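PDB 1R5M: SIR4-interacting protein SIF2, which antagonizes telomeric silencing in yeast and acts as a transcriptional corepressor that belongs to the Set3C complex. Local coordinates for residues V43-I48 with S59-G64; R71-V76 with L88-E93; I48-W53 with T112-S117. One frame throughout, in Å; residues are numbered along the deposited sequence.

In the fold
The three contacts follow one another outward at the first blade of the WD40 beta-propeller. Interaction 3 lies innermost, about 9 Å from the centre of the chain, and sets the first strand of this blade beside that of the next. Interaction 1, about 16 Å out, joins the chain entering the blade to its second strand; interaction 2, about 21 Å out, pairs the third and fourth strands. Centres of interactions 1 and 2 are about 8 Å apart, and a probable hydrogen bond from Ala73 N to Leu61 O, 2.8 Å, links them. Ile48 belongs to both interactions 1 and 3. Sulfate ions, probably from the crystallisation liquor, sit at interactions 2 and 3.

Interaction 1 of 3, residues V43-I48 with S59-G64; sequences VKLDNI and SILAYG
Ile48 and Tyr63 meet at about a right angle where the first blade of the WD40 propeller begins. Residues 43-48 leave strand 37-44, which pairs with strand 419-422, and cross to the first blade, so that the N-terminal strand 37-44 closes the ring by completing the blade built by the C-terminal end of the chain, as in other WD40 propellers. The isoleucine touches the tyrosine with its CG2 branch, which comes obliquely onto the ring and lies 3.4 Å from Tyr63 CD1. Tyr63 has its CG between the backbone N and the carbonyl carbon (chi1 62°), a torsion that turns the phenol toward the passing chain rather than along its own strand.

Farther out on the ring, Leu45 CD2 approaches Tyr63 CE2 at 4.4 Å, also obliquely, and its other methyl, CD1, reaches Leu61 CD2 at 4.2 Å. One leucine thus spans two residues on the same face of strand 60-65. Ser410 of the last blade touches Leu45, Ile48 and Leu61, so the buried cluster lies between two blades. At the far end of the contact the backbone comes close as well, with Ile48 CA 3.4 Å from Gly64 O in a CA-H...O contact.

The phenol oxygen is held by water. Water 1 takes the N-H of Asp46 and donates to Tyr63 OH, bridging backbone and ring. Water 2, at the ring edge and in its plane, accepts a hydrogen bond from Tyr63 OH over 2.9 Å and donates in turn to Asp46 OD2, 2.7 Å away.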
loop_
_atom_site.group_PDB
_atom_site.type_symbol
_atom_site.label_atom_id
_atom_site.label_comp_id
_atom_site.label_asym_id
_atom_site.label_seq_id
_atom_site.Cartn_x
_atom_site.Cartn_y
_atom_site.Cartn_z
ATOM N N VAL A 43 20.138 4.424 8.150
ATOM C CA VAL A 43 19.951 3.406 9.182
ATOM C C VAL A 43 19.881 2.014 8.567
ATOM O O VAL A 43 19.174 1.788 7.585
ATOM C CB VAL A 43 18.658 3.634 10.010
ATOM C CG1 VAL A 43 18.479 2.500 11.015
ATOM C CG2 VAL A 43 18.730 4.966 10.744
ATOM N N LYS A 44 20.644 1.088 9.135
ATOM C CA LYS A 44 20.642 -0.288 8.670
ATOM C C LYS A 44 19.688 -1.066 9.568
ATOM O O LYS A 44 19.800 -1.017 10.792
ATOM C CB LYS A 44 22.046 -0.889 8.759
ATOM C CG LYS A 44 22.078 -2.399 8.583
ATOM C CD LYS A 44 23.499 -2.944 8.637
ATOM C CE LYS A 44 24.271 -2.586 7.379
ATOM N NZ LYS A 44 23.610 -3.132 6.154
ATOM N N LEU A 45 18.739 -1.767 8.958
ATOM C CA LEU A 45 17.771 -2.559 9.715
ATOM C C LEU A 45 18.101 -4.031 9.562
ATOM O O LEU A 45 18.974 -4.401 8.779
ATOM C CB LEU A 45 16.360 -2.338 9.165
ATOM C CG LEU A 45 15.831 -0.907 9.093
ATOM C CD1 LEU A 45 14.502 -0.893 8.354
ATOM C CD2 LEU A 45 15.676 -0.352 10.501
ATOM N N ASP A 46 17.418 -4.874 10.328
ATOM C CA ASP A 46 17.594 -6.306 10.165
ATOM C C ASP A 46 16.737 -6.549 8.931
ATOM O O ASP A 46 16.149 -5.605 8.393
ATOM C CB ASP A 46 17.004 -7.088 11.344
ATOM C CG ASP A 46 17.823 -6.946 12.608
ATOM O OD1 ASP A 46 19.066 -6.965 12.505
ATOM O OD2 ASP A 46 17.223 -6.832 13.698
ATOM N N ASN A 47 16.657 -7.789 8.470
ATOM C CA ASN A 47 15.814 -8.061 7.315
ATOM C C ASN A 47 14.374 -7.747 7.687
ATOM O O ASN A 47 13.936 -8.040 8.799
ATOM C CB ASN A 47 15.912 -9.525 6.891
ATOM C CG ASN A 47 14.803 -9.928 5.934
ATOM O OD1 ASN A 47 13.766 -10.452 6.350
ATOM N ND2 ASN A 47 15.006 -9.666 4.645
ATOM N N ILE A 48 13.647 -7.134 6.763
ATOM C CA ILE A 48 12.243 -6.828 7.000
ATOM C C ILE A 48 11.443 -7.282 5.792
ATOM O O ILE A 48 11.947 -7.303 4.670
ATOM C CB ILE A 48 11.991 -5.316 7.241
ATOM C CG1 ILE A 48 12.406 -4.498 6.017
ATOM C CG2 ILE A 48 12.737 -4.858 8.490
ATOM C CD1 ILE A 48 11.919 -3.061 6.066
ATOM N N SER A 59 9.103 10.124 12.953
ATOM C CA SER A 59 10.203 9.315 13.476
ATOM C C SER A 59 9.864 7.863 13.792
ATOM O O SER A 59 10.757 7.077 14.104
ATOM C CB SER A 59 10.764 9.960 14.748
ATOM O OG SER A 59 9.891 9.748 15.849
ATOM N N ILE A 60 8.588 7.500 13.707
ATOM C CA ILE A 60 8.177 6.141 14.041
ATOM C C ILE A 60 7.896 5.236 12.849
ATOM O O ILE A 60 7.095 5.558 11.971
ATOM C CB ILE A 60 6.938 6.165 14.962
ATOM C CG1 ILE A 60 7.272 6.927 16.248
ATOM C CG2 ILE A 60 6.491 4.742 15.283
ATOM C CD1 ILE A 60 6.118 7.037 17.224
ATOM N N LEU A 61 8.567 4.089 12.847
ATOM C CA LEU A 61 8.444 3.094 11.792
ATOM C C LEU A 61 7.993 1.750 12.355
ATOM O O LEU A 61 8.447 1.324 13.418
ATOM C CB LEU A 61 9.802 2.909 11.094
ATOM C CG LEU A 61 9.941 1.804 10.041
ATOM C CD1 LEU A 61 9.055 2.120 8.847
ATOM C CD2 LEU A 61 11.401 1.688 9.596
ATOM N N ALA A 62 7.082 1.093 11.648
ATOM C CA ALA A 62 6.623 -0.231 12.044
ATOM C C ALA A 62 7.102 -1.168 10.945
ATOM O O ALA A 62 6.929 -0.875 9.765
ATOM C CB ALA A 62 5.104 -0.274 12.130
ATOM N N TYR A 63 7.723 -2.281 11.311
ATOM C CA TYR A 63 8.164 -3.203 10.278
ATOM C C TYR A 63 7.919 -4.653 10.655
ATOM O O TYR A 63 8.003 -5.033 11.822
ATOM C CB TYR A 63 9.640 -2.960 9.920
ATOM C CG TYR A 63 10.652 -3.160 11.027
ATOM C CD1 TYR A 63 11.024 -4.440 11.432
ATOM C CD2 TYR A 63 11.285 -2.070 11.623
ATOM C CE1 TYR A 63 12.010 -4.634 12.395
ATOM C CE2 TYR A 63 12.275 -2.254 12.592
ATOM C CZ TYR A 63 12.631 -3.541 12.967
ATOM O OH TYR A 63 13.628 -3.737 13.896
ATOM N N GLY A 64 7.577 -5.453 9.655
ATOM C CA GLY A 64 7.315 -6.859 9.896
ATOM C C GLY A 64 8.529 -7.711 9.603
ATOM O O GLY A 64 9.303 -7.408 8.692
HETATM O O HOH W 1 16.200 -3.407 12.643
HETATM O O HOH W 2 14.623 -6.450 14.271
#

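Interaction 2 of 3, residues R71-V76 with L88-E93; sequences RLARIV and LTIIAE. With SO4 (sulfate ion), chain B.
Strands 71-76 and 88-93 pair antiparallel, their axes 4.3 Å apart at closest and 151° from one N-to-C direction to the other, with Arg74 and Thr89 joined by two straight backbone bonds and Leu72 N bonded to Ala92 O. The register slips by one beyond Leu72, whose carbonyl oxygen receives two N-H groups: Ile91 N at 2.7 Å and, weakly, Ala92 N. This classic beta bulge interrupts the pairing of the third and fourth strands of the first propeller blade, and it sends Ile91 toward the partner strand. There Ile91 CD1 lies over one face of the Arg74 guanidinium, 4.2 Å above its plane, while its CB meets Leu72 CB.

On the face carrying Ala73, Ile75 and Leu88, the leucine swings CG away from its backbone N (chi1 171°), bringing CD1 back over the partner strand, 3.7 Å from Ala73 CB and close to Ile75 CG1.

Arg71 and Glu93 run side by side, pointing the same way, with their flat ends turned 57° apart. Arg71 NH2 makes a salt bridge of 3.2 Å to Glu93 OE1, and water 3 bridges Arg71 NE to that same oxygen. Glu65 pairs with Arg71 NH1, and Arg95 with Glu93 OE2. The guanidinium meets the sulfate edge-on, through two bonds: NH1 to O3 and NH2 to O4, each 3.0 Å.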
loop_
_atom_site.group_PDB
_atom_site.type_symbol
_atom_site.label_atom_id
_atom_site.label_comp_id
_atom_site.label_asym_id
_atom_site.label_seq_id
_atom_site.Cartn_x
_atom_site.Cartn_y
_atom_site.Cartn_z
ATOM N N ARG A 71 8.068 -5.075 14.662
ATOM C CA ARG A 71 8.639 -4.185 15.656
ATOM C C ARG A 71 8.290 -2.736 15.375
ATOM O O ARG A 71 8.066 -2.345 14.227
ATOM C CB ARG A 71 10.167 -4.342 15.705
ATOM C CG ARG A 71 10.646 -5.571 16.475
ATOM C CD ARG A 71 12.168 -5.626 16.553
ATOM N NE ARG A 71 12.634 -6.528 17.608
ATOM C CZ ARG A 71 12.660 -7.856 17.516
ATOM N NH1 ARG A 71 12.254 -8.464 16.411
ATOM N NH2 ARG A 71 13.083 -8.581 18.542
ATOM N N LEU A 72 8.209 -1.953 16.442
ATOM C CA LEU A 72 7.953 -0.531 16.328
ATOM C C LEU A 72 9.302 0.079 16.681
ATOM O O LEU A 72 9.923 -0.312 17.668
ATOM C CB LEU A 72 6.877 -0.081 17.322
ATOM C CG LEU A 72 5.482 -0.677 17.099
ATOM C CD1 LEU A 72 4.508 -0.074 18.103
ATOM C CD2 LEU A 72 5.017 -0.390 15.673
ATOM N N ALA A 73 9.769 1.011 15.861
ATOM C CA ALA A 73 11.058 1.634 16.109
ATOM C C ALA A 73 11.012 3.129 15.883
ATOM O O ALA A 73 10.171 3.643 15.146
ATOM C CB ALA A 73 12.118 1.012 15.212
ATOM N N ARG A 74 11.931 3.825 16.536
ATOM C CA ARG A 74 12.027 5.260 16.397
ATOM C C ARG A 74 13.391 5.574 15.801
ATOM O O ARG A 74 14.402 4.982 16.185
ATOM C CB ARG A 74 11.865 5.926 17.762
ATOM C CG ARG A 74 11.889 7.441 17.743
ATOM C CD ARG A 74 11.102 7.970 18.928
ATOM N NE ARG A 74 11.400 7.217 20.140
ATOM C CZ ARG A 74 10.540 7.036 21.137
ATOM N NH1 ARG A 74 9.322 7.556 21.067
ATOM N NH2 ARG A 74 10.896 6.331 22.202
ATOM N N ILE A 75 13.405 6.481 14.834
ATOM C CA ILE A 75 14.644 6.888 14.190
ATOM C C ILE A 75 14.803 8.390 14.371
ATOM O O ILE A 75 14.020 9.174 13.832
ATOM C CB ILE A 75 14.631 6.557 12.683
ATOM C CG1 ILE A 75 14.623 5.038 12.492
ATOM C CG2 ILE A 75 15.843 7.186 11.999
ATOM C CD1 ILE A 75 14.528 4.599 11.049
ATOM N N VAL A 76 15.811 8.787 15.139
ATOM C CA VAL A 76 16.062 10.200 15.391
ATOM C C VAL A 76 17.533 10.532 15.186
ATOM O O VAL A 76 18.406 9.697 15.422
ATOM C CB VAL A 76 15.663 10.592 16.833
ATOM C CG1 VAL A 76 14.168 10.386 17.035
ATOM C CG2 VAL A 76 16.452 9.765 17.833
ATOM N N LEU A 88 18.729 4.396 15.973
ATOM C CA LEU A 88 17.592 3.491 15.859
ATOM C C LEU A 88 17.299 2.897 17.232
ATOM O O LEU A 88 18.166 2.264 17.838
ATOM C CB LEU A 88 17.914 2.359 14.881
ATOM C CG LEU A 88 16.912 1.204 14.811
ATOM C CD1 LEU A 88 15.614 1.683 14.184
ATOM C CD2 LEU A 88 17.506 0.064 13.995
ATOM N N THR A 89 16.083 3.108 17.723
ATOM C CA THR A 89 15.684 2.580 19.021
ATOM C C THR A 89 14.391 1.787 18.879
ATOM O O THR A 89 13.417 2.279 18.313
ATOM C CB THR A 89 15.457 3.714 20.041
ATOM O OG1 THR A 89 16.673 4.456 20.209
ATOM C CG2 THR A 89 15.030 3.143 21.387
ATOM N N ILE A 90 14.386 0.557 19.385
ATOM C CA ILE A 90 13.195 -0.284 19.311
ATOM C C ILE A 90 12.215 0.106 20.412
ATOM O O ILE A 90 12.552 0.085 21.597
ATOM C CB ILE A 90 13.549 -1.781 19.458
ATOM C CG1 ILE A 90 14.570 -2.183 18.393
ATOM C CG2 ILE A 90 12.289 -2.630 19.328
ATOM C CD1 ILE A 90 14.105 -1.961 16.965
ATOM N N ILE A 91 11.003 0.467 20.004
ATOM C CA ILE A 91 9.952 0.876 20.929
ATOM C C ILE A 91 9.233 -0.327 21.526
ATOM O O ILE A 91 8.897 -0.337 22.714
ATOM C CB ILE A 91 8.911 1.772 20.212
ATOM C CG1 ILE A 91 9.571 3.081 19.772
ATOM C CG2 ILE A 91 7.729 2.049 21.132
ATOM C CD1 ILE A 91 8.686 3.962 18.910
ATOM N N ALA A 92 9.000 -1.344 20.704
ATOM C CA ALA A 92 8.307 -2.534 21.170
ATOM C C ALA A 92 8.328 -3.673 20.166
ATOM O O ALA A 92 8.531 -3.467 18.968
ATOM C CB ALA A 92 6.859 -2.184 21.508
ATOM N N GLU A 93 8.120 -4.880 20.679
ATOM C CA GLU A 93 8.057 -6.076 19.860
ATOM C C GLU A 93 6.578 -6.458 19.800
ATOM O O GLU A 93 5.898 -6.502 20.829
ATOM C CB GLU A 93 8.864 -7.213 20.497
ATOM C CG GLU A 93 10.341 -6.894 20.678
ATOM C CD GLU A 93 11.120 -8.032 21.318
ATOM O OE1 GLU A 93 12.327 -7.848 21.584
ATOM O OE2 GLU A 93 10.533 -9.109 21.552
HETATM S S SO4 B . 13.293 -12.235 17.279
HETATM O O1 SO4 B . 12.248 -13.225 16.959
HETATM O O2 SO4 B . 14.600 -12.914 17.370
HETATM O O3 SO4 B . 13.339 -11.207 16.223
HETATM O O4 SO4 B . 12.990 -11.587 18.569
HETATM O O HOH W 3 13.617 -5.936 20.214
HETATM O O HOH W 4 16.101 6.556 18.507
#

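Interaction 3 of 3, residues I48-W53 with T112-S117; sequences IVSSTW and TCLAWS. With SO4 (sulfate ion), chain C.
Neighbouring blades of the propeller meet here through their innermost strands, 50-53 and 112-116, which run almost exactly parallel (2°) with axes 7.0 Å apart at closest. At that spacing, side chains and water bridge the gap. Trp116 NE1 donates to Thr52 O over 2.9 Å; the oxygen lies near the indole plane, but the N-H comes from above the carbonyl plane, 57° out of it. Thr52 CG2 fits between the two partners, 3.7 Å from both Trp116 CD1 and Leu114 CB, and Leu114 CD1 reaches Ser50 OG at 3.3 Å. With OG1 anti to the backbone N (chi1 179°), the Thr52 hydroxyl turns to the sulfate and donates to its O4. Water 6 gives a hydrogen to that same hydroxyl and accepts one from Trp116 N, and water 5 links Ser50 OG with Leu114 N. A leucine in place of Trp116 would probably leave Thr52 O without its indole donor and open a gap beside Thr52 CG2, where the ring now packs. Polar groups of both strands are thus matched across the blade boundary by one direct indole bond and two single-water bridges, instead of by the backbone ladder of a continuous sheet.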
loop_
_atom_site.group_PDB
_atom_site.type_symbol
_atom_site.label_atom_id
_atom_site.label_comp_id
_atom_site.label_asym_id
_atom_site.label_seq_id
_atom_site.Cartn_x
_atom_site.Cartn_y
_atom_site.Cartn_z
ATOM N N ILE A 48 13.647 -7.134 6.763
ATOM C CA ILE A 48 12.243 -6.828 7.000
ATOM C C ILE A 48 11.443 -7.282 5.792
ATOM O O ILE A 48 11.947 -7.303 4.670
ATOM C CB ILE A 48 11.991 -5.316 7.241
ATOM C CG1 ILE A 48 12.406 -4.498 6.017
ATOM C CG2 ILE A 48 12.737 -4.858 8.490
ATOM C CD1 ILE A 48 11.919 -3.061 6.066
ATOM N N VAL A 49 10.194 -7.666 6.030
ATOM C CA VAL A 49 9.322 -8.127 4.960
ATOM C C VAL A 49 8.633 -6.931 4.311
ATOM O O VAL A 49 8.551 -6.835 3.085
ATOM C CB VAL A 49 8.268 -9.105 5.512
ATOM C CG1 VAL A 49 7.317 -9.522 4.409
ATOM C CG2 VAL A 49 8.965 -10.329 6.099
ATOM N N SER A 50 8.138 -6.027 5.149
ATOM C CA SER A 50 7.476 -4.810 4.690
ATOM C C SER A 50 7.491 -3.842 5.864
ATOM O O SER A 50 7.839 -4.219 6.982
ATOM C CB SER A 50 6.032 -5.095 4.273
ATOM O OG SER A 50 5.227 -5.403 5.398
ATOM N N SER A 51 7.122 -2.592 5.616
ATOM C CA SER A 51 7.106 -1.613 6.688
ATOM C C SER A 51 6.132 -0.496 6.368
ATOM O O SER A 51 5.692 -0.345 5.229
ATOM C CB SER A 51 8.512 -1.037 6.915
ATOM O OG SER A 51 8.934 -0.235 5.824
ATOM N N THR A 52 5.776 0.267 7.392
ATOM C CA THR A 52 4.869 1.385 7.224
ATOM C C THR A 52 5.131 2.390 8.344
ATOM O O THR A 52 5.178 2.035 9.523
ATOM C CB THR A 52 3.389 0.913 7.218
ATOM O OG1 THR A 52 2.526 2.046 7.075
ATOM C CG2 THR A 52 3.048 0.152 8.491
ATOM N N TRP A 53 5.338 3.645 7.960
ATOM C CA TRP A 53 5.614 4.701 8.925
ATOM C C TRP A 53 4.341 5.235 9.559
ATOM O O TRP A 53 3.266 5.190 8.964
ATOM C CB TRP A 53 6.352 5.860 8.251
ATOM C CG TRP A 53 7.710 5.510 7.736
ATOM C CD1 TRP A 53 8.005 4.875 6.564
ATOM C CD2 TRP A 53 8.964 5.799 8.367
ATOM N NE1 TRP A 53 9.370 4.753 6.423
ATOM C CE2 TRP A 53 9.980 5.312 7.516
ATOM C CE3 TRP A 53 9.325 6.421 9.570
ATOM C CZ2 TRP A 53 11.341 5.430 7.829
ATOM C CZ3 TRP A 53 10.681 6.538 9.881
ATOM C CH2 TRP A 53 11.669 6.043 9.011
ATOM N N THR A 112 2.835 -10.499 7.362
ATOM C CA THR A 112 2.545 -10.193 5.963
ATOM C C THR A 112 1.836 -8.870 5.714
ATOM O O THR A 112 1.668 -8.457 4.560
ATOM C CB THR A 112 1.671 -11.290 5.346
ATOM O OG1 THR A 112 0.430 -11.360 6.063
ATOM C CG2 THR A 112 2.370 -12.642 5.424
ATOM N N CYS A 113 1.417 -8.206 6.782
ATOM C CA CYS A 113 0.688 -6.957 6.620
ATOM C C CYS A 113 0.722 -6.119 7.890
ATOM O O CYS A 113 0.653 -6.654 8.997
ATOM C CB CYS A 113 -0.766 -7.289 6.246
ATOM S SG CYS A 113 -1.842 -5.894 5.804
ATOM N N LEU A 114 0.863 -4.806 7.721
ATOM C CA LEU A 114 0.856 -3.871 8.843
ATOM C C LEU A 114 0.041 -2.660 8.405
ATOM O O LEU A 114 0.173 -2.196 7.269
ATOM C CB LEU A 114 2.268 -3.414 9.222
ATOM C CG LEU A 114 3.250 -4.506 9.655
ATOM C CD1 LEU A 114 4.007 -4.995 8.434
ATOM C CD2 LEU A 114 4.219 -3.956 10.688
ATOM N N ALA A 115 -0.800 -2.149 9.299
ATOM C CA ALA A 115 -1.624 -0.996 8.963
ATOM C C ALA A 115 -1.914 -0.107 10.164
ATOM O O ALA A 115 -2.581 -0.529 11.107
ATOM C CB ALA A 115 -2.944 -1.461 8.342
ATOM N N TRP A 116 -1.400 1.118 10.122
ATOM C CA TRP A 116 -1.642 2.096 11.182
ATOM C C TRP A 116 -3.042 2.668 11.015
ATOM O O TRP A 116 -3.553 2.764 9.897
ATOM C CB TRP A 116 -0.683 3.290 11.078
ATOM C CG TRP A 116 0.731 3.044 11.450
ATOM C CD1 TRP A 116 1.787 2.863 10.599
ATOM C CD2 TRP A 116 1.272 3.016 12.773
ATOM N NE1 TRP A 116 2.952 2.732 11.315
ATOM C CE2 TRP A 116 2.665 2.820 12.652
ATOM C CE3 TRP A 116 0.713 3.138 14.052
ATOM C CZ2 TRP A 116 3.509 2.742 13.763
ATOM C CZ3 TRP A 116 1.553 3.061 15.158
ATOM C CH2 TRP A 116 2.937 2.865 15.005
ATOM N N SER A 117 -3.658 3.055 12.128
ATOM C CA SER A 117 -4.961 3.697 12.073
ATOM C C SER A 117 -4.659 5.111 11.560
ATOM O O SER A 117 -3.519 5.575 11.647
ATOM C CB SER A 117 -5.588 3.754 13.466
ATOM O OG SER A 117 -4.758 4.471 14.359
HETATM S S SO4 C . 2.419 2.522 3.316
HETATM O O1 SO4 C . 1.402 3.150 2.449
HETATM O O2 SO4 C . 2.018 1.140 3.636
HETATM O O3 SO4 C . 3.717 2.502 2.607
HETATM O O4 SO4 C . 2.535 3.287 4.569
HETATM O O HOH W 5 2.410 -4.204 5.069
HETATM O O HOH W 6 -0.132 2.033 7.672
#